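Local coordinates for protein alpha-glucosidase (Pseudoalteromonas sp. K8, PDB 5HQA) that hydrolyses alpha-glucosidic linkages as a calcium-containing, chloride-activated enzyme of glycoside hydrolase family 97, at residues L502-A514 with K617-L631. Numbering follows the deposited sequence.
Sequences LGANTNRPQTTLA and KDGKNAEWKNNPYDL
Arg508 and Trp624 join the loop leading into helix 513-522, in the TIM-barrel family region, to the loop between strands 611-618 and 631-638 of the C-terminal antiparallel sheet. Polar contacts come first. Arg508 NH1 and NH2 both donate to Trp624 O, at 3.0 Å and 2.8 Å, in the guanidinium plane and from the same face of the carbonyl. The chain bends at chi3 (-69°), and NE turns back to Pro509 O. A weak bond runs from NH1 to Lys625 O, which also accepts from Gly503 N at 2.7 Å. Replacing Arg508 with a methionine would probably leave Trp624 O without either of its two Arg508 donors.

Ring and apolar contacts follow. The guanidinium lies between Leu502 CD2 on one face and Trp624 CE3 on the other, its plane 69° from the indole. The indole is itself sandwiched. Lys625 CG sits over one face, and Gln510 CB makes a CH-pi contact on the opposite face, 3.8 Å from the centroid of the six-membered ring. Ala504 CB touches Trp624 CH2. Leu502 CD2 packs against Pro628 CG, and Ala514 CB packs on Leu631 CD1.

The helix start is held by several bonds. Leu513 N donates to Pro628 O in a nearly straight bond (165°). Thr512 is the N-cap residue. Asp618, which receives Thr512, is itself positioned by bonds from Ala649 N and Gly653 N to OD1. A water links Ala514 N to Asp618 OD2, whose syn lone pair receives Thr512 OG1 at 2.7 Å.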
ATOM      1  N   LEU A 502     -23.708 -14.565  12.914  1.00 17.79           N
ATOM      2  CA  LEU A 502     -23.522 -13.186  13.353  1.00 17.42           C
ATOM      3  C   LEU A 502     -22.924 -13.175  14.761  1.00 19.79           C
ATOM      4  O   LEU A 502     -22.486 -14.204  15.288  1.00 18.82           O
ATOM      5  CB  LEU A 502     -24.840 -12.423  13.280  1.00 18.46           C
ATOM      6  CG  LEU A 502     -25.326 -12.130  11.858  1.00 22.69           C
ATOM      7  CD1 LEU A 502     -26.616 -11.331  11.881  1.00 25.80           C
ATOM      8  CD2 LEU A 502     -24.245 -11.405  11.057  1.00 23.46           C
ATOM      9  N   GLY A 503     -22.905 -11.999  15.394  1.00 18.16           N
ATOM     10  CA  GLY A 503     -22.271 -11.860  16.692  1.00 18.69           C
ATOM     11  C   GLY A 503     -20.804 -11.494  16.572  1.00 18.19           C
ATOM     12  O   GLY A 503     -20.242 -11.334  15.483  1.00 16.11           O
ATOM     13  N   ALA A 504     -20.165 -11.384  17.737  1.00 17.27           N
ATOM     14  CA  ALA A 504     -18.804 -10.875  17.842  1.00 18.03           C
ATOM     15  C   ALA A 504     -17.748 -11.967  17.932  1.00 20.69           C
ATOM     16  O   ALA A 504     -16.562 -11.647  18.065  1.00 21.24           O
ATOM     17  CB  ALA A 504     -18.680  -9.958  19.067  1.00 18.73           C
ATOM     18  N   ASN A 505     -18.132 -13.244  17.853  1.00 19.21           N
ATOM     19  CA  ASN A 505     -17.200 -14.334  18.131  1.00 23.92           C
ATOM     20  C   ASN A 505     -17.056 -15.302  16.962  1.00 24.52           C
ATOM     21  O   ASN A 505     -16.615 -16.442  17.160  1.00 25.39           O
ATOM     22  CB  ASN A 505     -17.636 -15.094  19.387  1.00 27.72           C
ATOM     23  CG  ASN A 505     -17.792 -14.185  20.582  1.00 33.49           C
ATOM     24  OD1 ASN A 505     -18.887 -14.042  21.132  1.00 40.71           O
ATOM     25  ND2 ASN A 505     -16.702 -13.545  20.981  1.00 31.88           N
ATOM     26  N   THR A 506     -17.420 -14.880  15.756  1.00 19.17           N
ATOM     27  CA  THR A 506     -17.300 -15.699  14.561  1.00 17.28           C
ATOM     28  C   THR A 506     -16.339 -15.030  13.593  1.00 17.96           C
ATOM     29  O   THR A 506     -16.057 -13.830  13.699  1.00 16.20           O
ATOM     30  CB  THR A 506     -18.660 -15.889  13.878  1.00 16.04           C
ATOM     31  OG1 THR A 506     -19.272 -14.607  13.718  1.00 16.23           O
ATOM     32  CG2 THR A 506     -19.572 -16.750  14.730  1.00 16.89           C
ATOM     33  N   ASN A 507     -15.843 -15.812  12.634  1.00 16.06           N
ATOM     34  CA  ASN A 507     -15.015 -15.261  11.563  1.00 15.62           C
ATOM     35  C   ASN A 507     -15.925 -14.619  10.523  1.00 17.03           C
ATOM     36  O   ASN A 507     -16.614 -15.317   9.772  1.00 16.99           O
ATOM     37  CB  ASN A 507     -14.134 -16.337  10.933  1.00 17.07           C
ATOM     38  CG  ASN A 507     -12.906 -16.664  11.781  1.00 20.93           C
ATOM     39  OD1 ASN A 507     -12.239 -15.767  12.332  1.00 19.59           O
ATOM     40  ND2 ASN A 507     -12.595 -17.955  11.880  1.00 17.41           N
ATOM     41  N   ARG A 508     -15.924 -13.290  10.482  1.00 13.84           N
ATOM     42  CA  ARG A 508     -16.730 -12.488   9.573  1.00 12.03           C
ATOM     43  C   ARG A 508     -16.147 -11.089   9.578  1.00 11.32           C
ATOM     44  O   ARG A 508     -15.419 -10.734  10.511  1.00 12.75           O
ATOM     45  CB  ARG A 508     -18.197 -12.443  10.025  1.00 13.02           C
ATOM     46  CG  ARG A 508     -18.315 -12.138  11.514  1.00 13.14           C
ATOM     47  CD  ARG A 508     -19.667 -11.553  11.919  1.00 13.53           C
ATOM     48  NE  ARG A 508     -19.882 -10.203  11.402  1.00 13.13           N
ATOM     49  CZ  ARG A 508     -20.736  -9.330  11.932  1.00 13.77           C
ATOM     50  NH1 ARG A 508     -21.438  -9.652  13.018  1.00 12.75           N
ATOM     51  NH2 ARG A 508     -20.884  -8.129  11.382  1.00 12.22           N
ATOM     52  N   PRO A 509     -16.439 -10.268   8.564  1.00 12.52           N
ATOM     53  CA  PRO A 509     -16.121  -8.838   8.702  1.00 11.42           C
ATOM     54  C   PRO A 509     -16.902  -8.283   9.879  1.00 12.03           C
ATOM     55  O   PRO A 509     -18.123  -8.437   9.965  1.00 12.08           O
ATOM     56  CB  PRO A 509     -16.569  -8.226   7.365  1.00 12.63           C
ATOM     57  CG  PRO A 509     -16.620  -9.402   6.402  1.00 12.82           C
ATOM     58  CD  PRO A 509     -17.063 -10.565   7.261  1.00 12.38           C
ATOM     59  N   GLN A 510     -16.180  -7.684  10.819  1.00 11.28           N
ATOM     60  CA  GLN A 510     -16.810  -7.128  12.014  1.00 11.25           C
ATOM     61  C   GLN A 510     -17.197  -5.674  11.747  1.00 12.06           C
ATOM     62  O   GLN A 510     -16.657  -4.730  12.321  1.00 12.59           O
ATOM     63  CB  GLN A 510     -15.879  -7.276  13.209  1.00 10.34           C
ATOM     64  CG  GLN A 510     -15.622  -8.743  13.524  1.00 10.48           C
ATOM     65  CD  GLN A 510     -14.916  -8.950  14.845  1.00 13.49           C
ATOM     66  OE1 GLN A 510     -14.067  -8.144  15.247  1.00 13.89           O
ATOM     67  NE2 GLN A 510     -15.267 -10.033  15.537  1.00 11.95           N
ATOM     68  N   THR A 511     -18.119  -5.519  10.796  1.00 11.08           N
ATOM     69  CA  THR A 511     -18.541  -4.215  10.293  1.00 10.74           C
ATOM     70  C   THR A 511     -20.026  -4.272   9.968  1.00 12.32           C
ATOM     71  O   THR A 511     -20.638  -5.344   9.936  1.00 11.24           O
ATOM     72  CB  THR A 511     -17.777  -3.782   9.025  1.00 13.57           C
ATOM     73  OG1 THR A 511     -18.368  -4.395   7.872  1.00 14.55           O
ATOM     74  CG2 THR A 511     -16.290  -4.147   9.087  1.00 11.90           C
ATOM     75  N   THR A 512     -20.604  -3.097   9.719  1.00 12.84           N
ATOM     76  CA  THR A 512     -21.933  -3.006   9.138  1.00 12.43           C
ATOM     77  C   THR A 512     -21.834  -3.071   7.617  1.00 11.98           C
ATOM     78  O   THR A 512     -20.753  -3.015   7.030  1.00 11.10           O
ATOM     79  CB  THR A 512     -22.637  -1.706   9.546  1.00 12.68           C
ATOM     80  OG1 THR A 512     -21.946  -0.594   8.962  1.00 12.82           O
ATOM     81  CG2 THR A 512     -22.678  -1.551  11.063  1.00 12.18           C
ATOM     82  N   LEU A 513     -23.003  -3.177   6.980  1.00 12.70           N
ATOM     83  CA  LEU A 513     -23.069  -3.197   5.524  1.00 12.19           C
ATOM     84  C   LEU A 513     -22.614  -1.871   4.931  1.00 12.98           C
ATOM     85  O   LEU A 513     -21.861  -1.844   3.953  1.00 14.04           O
ATOM     86  CB  LEU A 513     -24.500  -3.521   5.086  1.00 12.43           C
ATOM     87  CG  LEU A 513     -24.807  -3.571   3.593  1.00 16.49           C
ATOM     88  CD1 LEU A 513     -23.972  -4.633   2.908  1.00 15.89           C
ATOM     89  CD2 LEU A 513     -26.297  -3.862   3.414  1.00 15.33           C
ATOM     90  N   ALA A 514     -23.068  -0.754   5.505  1.00 12.90           N
ATOM     91  CA  ALA A 514     -22.668   0.543   4.975  1.00 12.33           C
ATOM     92  C   ALA A 514     -21.160   0.746   5.072  1.00 13.26           C
ATOM     93  O   ALA A 514     -20.565   1.397   4.209  1.00 11.96           O
ATOM     94  CB  ALA A 514     -23.419   1.660   5.704  1.00 13.25           C
ATOM     95  N   LYS A 617     -26.114   4.927   4.315  1.00 14.34           N
ATOM     96  CA  LYS A 617     -25.666   5.070   5.692  1.00 14.10           C
ATOM     97  C   LYS A 617     -26.286   3.989   6.564  1.00 16.18           C
ATOM     98  O   LYS A 617     -27.249   3.312   6.180  1.00 14.91           O
ATOM     99  CB  LYS A 617     -26.020   6.450   6.253  1.00 14.72           C
ATOM    100  CG  LYS A 617     -27.507   6.778   6.154  1.00 16.62           C
ATOM    101  CD  LYS A 617     -27.814   8.097   6.838  1.00 20.85           C
ATOM    102  CE  LYS A 617     -29.076   8.722   6.288  1.00 29.01           C
ATOM    103  NZ  LYS A 617     -29.538   9.860   7.130  1.00 34.49           N
ATOM    104  N   ASP A 618     -25.711   3.844   7.757  1.00 13.90           N
ATOM    105  CA  ASP A 618     -26.238   2.914   8.743  1.00 13.66           C
ATOM    106  C   ASP A 618     -27.669   3.274   9.090  1.00 16.71           C
ATOM    107  O   ASP A 618     -27.990   4.447   9.310  1.00 15.73           O
ATOM    108  CB  ASP A 618     -25.381   2.940  10.006  1.00 13.28           C
ATOM    109  CG  ASP A 618     -23.984   2.398   9.772  1.00 17.68           C
ATOM    110  OD1 ASP A 618     -22.999   3.091  10.115  1.00 16.63           O
ATOM    111  OD2 ASP A 618     -23.876   1.275   9.238  1.00 15.08           O
ATOM    112  N   GLY A 619     -28.529   2.263   9.142  1.00 15.79           N
ATOM    113  CA  GLY A 619     -29.867   2.474   9.644  1.00 17.72           C
ATOM    114  C   GLY A 619     -29.871   2.906  11.097  1.00 19.42           C
ATOM    115  O   GLY A 619     -28.893   2.762  11.831  1.00 18.16           O
ATOM    116  N   LYS A 620     -31.026   3.435  11.501  1.00 23.95           N
ATOM    117  CA  LYS A 620     -31.235   3.940  12.857  1.00 28.91           C
ATOM    118  C   LYS A 620     -30.727   2.978  13.933  1.00 26.01           C
ATOM    119  O   LYS A 620     -30.057   3.393  14.885  1.00 25.88           O
ATOM    120  CB  LYS A 620     -32.728   4.213  13.038  1.00 32.06           C
ATOM    121  CG  LYS A 620     -33.153   4.708  14.392  1.00 37.78           C
ATOM    122  CD  LYS A 620     -34.590   5.224  14.305  1.00 42.23           C
ATOM    123  CE  LYS A 620     -35.512   4.518  15.283  0.78 45.83           C
ATOM    124  NZ  LYS A 620     -36.940   4.828  14.980  0.94 49.74           N
ATOM    125  N   ASN A 621     -31.037   1.689  13.801  1.00 21.83           N
ATOM    126  CA  ASN A 621     -30.716   0.703  14.829  1.00 20.40           C
ATOM    127  C   ASN A 621     -29.536  -0.188  14.463  1.00 18.87           C
ATOM    128  O   ASN A 621     -29.305  -1.197  15.139  1.00 18.58           O
ATOM    129  CB  ASN A 621     -31.946  -0.154  15.123  1.00 20.10           C
ATOM    130  CG  ASN A 621     -33.125   0.678  15.553  1.00 26.64           C
ATOM    131  OD1 ASN A 621     -32.981   1.582  16.371  1.00 30.27           O
ATOM    132  ND2 ASN A 621     -34.288   0.409  14.980  1.00 27.77           N
ATOM    133  N   ALA A 622     -28.785   0.159  13.422  1.00 17.04           N
ATOM    134  CA  ALA A 622     -27.648  -0.654  13.015  1.00 15.11           C
ATOM    135  C   ALA A 622     -26.608  -0.749  14.125  1.00 16.65           C
ATOM    136  O   ALA A 622     -26.336   0.223  14.834  1.00 15.75           O
ATOM    137  CB  ALA A 622     -27.004  -0.066  11.759  1.00 14.03           C
ATOM    138  N   GLU A 623     -26.028  -1.937  14.272  1.00 14.46           N
ATOM    139  CA  GLU A 623     -24.838  -2.144  15.088  1.00 13.48           C
ATOM    140  C   GLU A 623     -24.200  -3.438  14.602  1.00 14.88           C
ATOM    141  O   GLU A 623     -24.910  -4.390  14.275  1.00 15.42           O
ATOM    142  CB  GLU A 623     -25.171  -2.193  16.590  1.00 14.30           C
ATOM    143  CG  GLU A 623     -26.066  -3.338  17.018  1.00 18.55           C
ATOM    144  CD  GLU A 623     -25.290  -4.619  17.340  1.00 22.50           C
ATOM    145  OE1 GLU A 623     -25.926  -5.695  17.406  1.00 22.19           O
ATOM    146  OE2 GLU A 623     -24.051  -4.557  17.529  1.00 21.53           O
ATOM    147  N   TRP A 624     -22.862  -3.472  14.544  1.00 13.98           N
ATOM    148  CA  TRP A 624     -22.216  -4.482  13.705  1.00 13.29           C
ATOM    149  C   TRP A 624     -22.425  -5.909  14.211  1.00 12.13           C
ATOM    150  O   TRP A 624     -22.400  -6.843  13.407  1.00 12.87           O
ATOM    151  CB  TRP A 624     -20.719  -4.186  13.557  1.00 11.52           C
ATOM    152  CG  TRP A 624     -19.865  -4.419  14.785  1.00 12.71           C
ATOM    153  CD1 TRP A 624     -19.509  -3.492  15.725  1.00 11.17           C
ATOM    154  CD2 TRP A 624     -19.230  -5.649  15.174  1.00 12.48           C
ATOM    155  NE1 TRP A 624     -18.701  -4.070  16.681  1.00 12.75           N
ATOM    156  CE2 TRP A 624     -18.513  -5.391  16.364  1.00 13.52           C
ATOM    157  CE3 TRP A 624     -19.208  -6.944  14.637  1.00 13.73           C
ATOM    158  CZ2 TRP A 624     -17.778  -6.381  17.027  1.00 12.62           C
ATOM    159  CZ3 TRP A 624     -18.480  -7.928  15.300  1.00 11.68           C
ATOM    160  CH2 TRP A 624     -17.771  -7.636  16.479  1.00 11.14           C
ATOM    161  N   LYS A 625     -22.615  -6.111  15.519  1.00 12.39           N
ATOM    162  CA  LYS A 625     -22.582  -7.470  16.064  1.00 12.61           C
ATOM    163  C   LYS A 625     -23.777  -8.295  15.606  1.00 16.60           C
ATOM    164  O   LYS A 625     -23.620  -9.374  15.015  1.00 16.97           O
ATOM    165  CB  LYS A 625     -22.515  -7.425  17.591  1.00 12.84           C
ATOM    166  CG  LYS A 625     -21.203  -6.840  18.093  1.00 16.59           C
ATOM    167  CD  LYS A 625     -21.143  -6.778  19.611  1.00 17.56           C
ATOM    168  CE  LYS A 625     -19.798  -6.216  20.071  1.00 20.96           C
ATOM    169  NZ  LYS A 625     -19.808  -5.951  21.535  1.00 23.41           N
ATOM    170  N   ASN A 626     -24.986  -7.820  15.888  1.00 15.72           N
ATOM    171  CA  ASN A 626     -26.180  -8.583  15.563  1.00 16.09           C
ATOM    172  C   ASN A 626     -27.140  -7.848  14.648  1.00 18.40           C
ATOM    173  O   ASN A 626     -28.124  -8.447  14.214  1.00 22.23           O
ATOM    174  CB  ASN A 626     -26.888  -9.014  16.852  1.00 18.97           C
ATOM    175  CG  ASN A 626     -26.024  -9.947  17.682  1.00 24.10           C
ATOM    176  OD1 ASN A 626     -25.754 -11.075  17.274  1.00 27.74           O
ATOM    177  ND2 ASN A 626     -25.561  -9.473  18.828  1.00 27.64           N
ATOM    178  N   ASN A 627     -26.870  -6.589  14.305  1.00 14.41           N
ATOM    179  CA  ASN A 627     -27.753  -5.888  13.385  1.00 14.76           C
ATOM    180  C   ASN A 627     -26.942  -5.140  12.328  1.00 15.73           C
ATOM    181  O   ASN A 627     -27.118  -3.926  12.161  1.00 17.54           O
ATOM    182  CB  ASN A 627     -28.660  -4.938  14.169  1.00 22.09           C
ATOM    183  CG  ASN A 627     -29.878  -4.518  13.384  1.00 31.67           C
ATOM    184  OD1 ASN A 627     -30.292  -5.196  12.445  1.00 36.81           O
ATOM    185  ND2 ASN A 627     -30.469  -3.392  13.771  1.00 32.19           N
ATOM    186  N   PRO A 628     -26.055  -5.815  11.584  1.00 16.27           N
ATOM    187  CA  PRO A 628     -25.182  -5.081  10.657  1.00 13.82           C
ATOM    188  C   PRO A 628     -25.845  -4.652   9.362  1.00 14.30           C
ATOM    189  O   PRO A 628     -25.266  -3.821   8.647  1.00 15.44           O
ATOM    190  CB  PRO A 628     -24.064  -6.092  10.359  1.00 13.68           C
ATOM    191  CG  PRO A 628     -24.795  -7.410  10.402  1.00 15.09           C
ATOM    192  CD  PRO A 628     -25.812  -7.272  11.519  1.00 15.64           C
ATOM    193  N   TYR A 629     -27.011  -5.191   9.016  1.00 14.16           N
ATOM    194  CA  TYR A 629     -27.559  -4.929   7.694  1.00 14.53           C
ATOM    195  C   TYR A 629     -28.507  -3.736   7.640  1.00 20.78           C
ATOM    196  O   TYR A 629     -28.867  -3.318   6.536  1.00 17.66           O
ATOM    197  CB  TYR A 629     -28.295  -6.158   7.162  1.00 15.24           C
ATOM    198  CG  TYR A 629     -27.432  -7.396   7.028  1.00 16.58           C
ATOM    199  CD1 TYR A 629     -26.379  -7.442   6.119  1.00 16.27           C
ATOM    200  CD2 TYR A 629     -27.685  -8.528   7.795  1.00 15.69           C
ATOM    201  CE1 TYR A 629     -25.593  -8.584   5.987  1.00 14.51           C
ATOM    202  CE2 TYR A 629     -26.904  -9.671   7.672  1.00 15.82           C
ATOM    203  CZ  TYR A 629     -25.860  -9.690   6.762  1.00 15.72           C
ATOM    204  OH  TYR A 629     -25.091 -10.829   6.627  1.00 16.01           O
ATOM    205  N   ASP A 630     -28.940  -3.190   8.777  1.00 15.13           N
ATOM    206  CA  ASP A 630     -29.845  -2.044   8.726  1.00 15.67           C
ATOM    207  C   ASP A 630     -29.192  -0.916   7.946  1.00 16.21           C
ATOM    208  O   ASP A 630     -28.085  -0.480   8.280  1.00 15.04           O
ATOM    209  CB  ASP A 630     -30.211  -1.573  10.129  1.00 19.48           C
ATOM    210  CG  ASP A 630     -31.285  -2.435  10.777  1.00 26.23           C
ATOM    211  OD1 ASP A 630     -31.576  -3.543  10.268  1.00 25.86           O
ATOM    212  OD2 ASP A 630     -31.839  -1.996  11.805  1.00 25.51           O
ATOM    213  N   LEU A 631     -29.875  -0.453   6.905  1.00 15.71           N
ATOM    214  CA  LEU A 631     -29.297   0.469   5.945  1.00 15.39           C
ATOM    215  C   LEU A 631     -30.351   1.485   5.531  1.00 16.26           C
ATOM    216  O   LEU A 631     -31.522   1.137   5.363  1.00 17.01           O
ATOM    217  CB  LEU A 631     -28.785  -0.286   4.715  1.00 15.18           C
ATOM    218  CG  LEU A 631     -28.093   0.543   3.637  1.00 15.90           C
ATOM    219  CD1 LEU A 631     -26.689   0.903   4.086  1.00 16.45           C
ATOM    220  CD2 LEU A 631     -28.064  -0.238   2.332  1.00 17.08           C
TER
HETATM  221  O   HOH W   1     -25.237  -0.556   7.583  1.00 12.35           O